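Local coordinates for Rod shape determining protein RodA (PDB 6BAR) that probably polymerises lipid-linked peptidoglycan precursors into glycan strands during cell wall elongation, as a membrane glycosyltransferase of the SEDS family, at residues A[157-162]-A[304-309]. Sequence-based numbering, arbitrary orientation.
Sequences LVVLFG and AGMLGF
The rings of Phe161 and Phe309 form an offset stack, with centroids 4.6 Å apart and planes tilted by 20°. This is packing between two predicted transmembrane helices of a SEDS-family protein. CD1 of Phe309 lies over one face of the Phe161 ring, toward its rim. CB of Phe161 in turn sits over the centre of the Phe309 ring, a CH-pi contact 4.0 Å from CB to the centroid. At the edges, Gly305 O lies near the plane of Phe161, and CB of Leu157 meets CE2 of Phe309 at 3.6 Å. Segments 157-162 and 304-309 run in largely opposite directions, their axes 8.4 Å apart at closest approach and at 138°. Both phenylalanines hold CG anti to the backbone N, which carries each ring across to the other helix. Gly305 presents bare backbone to the Phe161 ring. The extended chain of Met306 reaches across helix 153-170. Val158 crosses this chain at about a right angle, with Val158 CG1 against Met306 CB. Leu115 and Lys111 of helix 106-121 touch Met306 and Val158, respectively, while Leu181 of helix 175-184 touches Leu157 and Phe161. The methionine ends with CE against the backbone of Val159, 3.5 Å from its CA.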
loop_
_atom_site.group_PDB
_atom_site.type_symbol
_atom_site.label_atom_id
_atom_site.label_comp_id
_atom_site.label_asym_id
_atom_site.label_seq_id
_atom_site.Cartn_x
_atom_site.Cartn_y
_atom_site.Cartn_z
ATOM N N LEU A 157 8.940 6.199 -3.565
ATOM C CA LEU A 157 9.563 4.891 -3.749
ATOM C C LEU A 157 8.517 3.798 -3.909
ATOM O O LEU A 157 8.646 2.935 -4.784
ATOM C CB LEU A 157 10.482 4.567 -2.574
ATOM C CG LEU A 157 11.803 5.322 -2.536
ATOM C CD1 LEU A 157 12.620 4.857 -1.350
ATOM C CD2 LEU A 157 12.565 5.122 -3.830
ATOM N N VAL A 158 7.484 3.808 -3.060
ATOM C CA VAL A 158 6.424 2.805 -3.165
ATOM C C VAL A 158 5.777 2.860 -4.540
ATOM O O VAL A 158 5.614 1.836 -5.214
ATOM C CB VAL A 158 5.380 2.999 -2.055
ATOM C CG1 VAL A 158 4.270 1.982 -2.205
ATOM C CG2 VAL A 158 6.027 2.870 -0.701
ATOM N N VAL A 159 5.400 4.064 -4.974
ATOM C CA VAL A 159 4.742 4.232 -6.265
ATOM C C VAL A 159 5.635 3.733 -7.393
ATOM O O VAL A 159 5.210 2.930 -8.236
ATOM C CB VAL A 159 4.347 5.704 -6.470
ATOM C CG1 VAL A 159 3.986 5.958 -7.923
ATOM C CG2 VAL A 159 3.189 6.070 -5.551
ATOM N N LEU A 160 6.884 4.206 -7.428
ATOM C CA LEU A 160 7.789 3.834 -8.508
ATOM C C LEU A 160 8.025 2.331 -8.535
ATOM O O LEU A 160 8.034 1.718 -9.609
ATOM C CB LEU A 160 9.114 4.583 -8.362
ATOM C CG LEU A 160 10.081 4.529 -9.549
ATOM C CD1 LEU A 160 9.363 4.846 -10.859
ATOM C CD2 LEU A 160 11.235 5.492 -9.332
ATOM N N PHE A 161 8.203 1.714 -7.366
ATOM C CA PHE A 161 8.447 0.284 -7.336
ATOM C C PHE A 161 7.216 -0.499 -7.767
ATOM O O PHE A 161 7.339 -1.531 -8.439
ATOM C CB PHE A 161 8.888 -0.146 -5.946
ATOM C CG PHE A 161 9.076 -1.611 -5.827
ATOM C CD1 PHE A 161 10.255 -2.196 -6.240
ATOM C CD2 PHE A 161 8.057 -2.413 -5.339
ATOM C CE1 PHE A 161 10.428 -3.554 -6.146
ATOM C CE2 PHE A 161 8.221 -3.770 -5.242
ATOM C CZ PHE A 161 9.408 -4.347 -5.647
ATOM N N GLY A 162 6.027 -0.040 -7.385
ATOM C CA GLY A 162 4.820 -0.635 -7.926
ATOM C C GLY A 162 4.799 -0.599 -9.442
ATOM O O GLY A 162 4.557 -1.623 -10.091
ATOM N N ALA A 304 0.522 -6.059 -4.591
ATOM C CA ALA A 304 1.396 -6.895 -3.770
ATOM C C ALA A 304 2.816 -6.347 -3.737
ATOM O O ALA A 304 3.482 -6.393 -2.693
ATOM C CB ALA A 304 1.396 -8.334 -4.286
ATOM N N GLY A 305 3.298 -5.832 -4.870
ATOM C CA GLY A 305 4.619 -5.228 -4.891
ATOM C C GLY A 305 4.729 -4.051 -3.943
ATOM O O GLY A 305 5.652 -3.975 -3.134
ATOM N N MET A 306 3.785 -3.114 -4.033
ATOM C CA MET A 306 3.823 -1.956 -3.146
ATOM C C MET A 306 3.799 -2.377 -1.679
ATOM O O MET A 306 4.544 -1.833 -0.845
ATOM C CB MET A 306 2.654 -1.027 -3.468
ATOM C CG MET A 306 2.794 -0.327 -4.807
ATOM S SD MET A 306 1.489 0.878 -5.112
ATOM C CE MET A 306 2.208 1.788 -6.474
ATOM N N LEU A 307 2.958 -3.356 -1.345
ATOM C CA LEU A 307 2.855 -3.793 0.045
ATOM C C LEU A 307 4.168 -4.405 0.531
ATOM O O LEU A 307 4.737 -3.980 1.555
ATOM C CB LEU A 307 1.701 -4.786 0.173
ATOM C CG LEU A 307 0.962 -4.851 1.503
ATOM C CD1 LEU A 307 -0.435 -5.383 1.269
ATOM C CD2 LEU A 307 1.711 -5.745 2.470
ATOM N N GLY A 308 4.660 -5.420 -0.190
ATOM C CA GLY A 308 5.940 -6.008 0.157
ATOM C C GLY A 308 7.064 -4.993 0.221
ATOM O O GLY A 308 7.977 -5.123 1.042
ATOM N N PHE A 309 7.008 -3.959 -0.622
ATOM C CA PHE A 309 8.082 -2.973 -0.635
ATOM C C PHE A 309 8.060 -2.120 0.622
ATOM O O PHE A 309 9.118 -1.820 1.181
ATOM C CB PHE A 309 7.989 -2.090 -1.878
ATOM C CG PHE A 309 9.128 -1.117 -2.016
ATOM C CD1 PHE A 309 10.347 -1.526 -2.527
ATOM C CD2 PHE A 309 8.977 0.207 -1.641
ATOM C CE1 PHE A 309 11.399 -0.630 -2.660
ATOM C CE2 PHE A 309 10.025 1.108 -1.771
ATOM C CZ PHE A 309 11.235 0.687 -2.281
#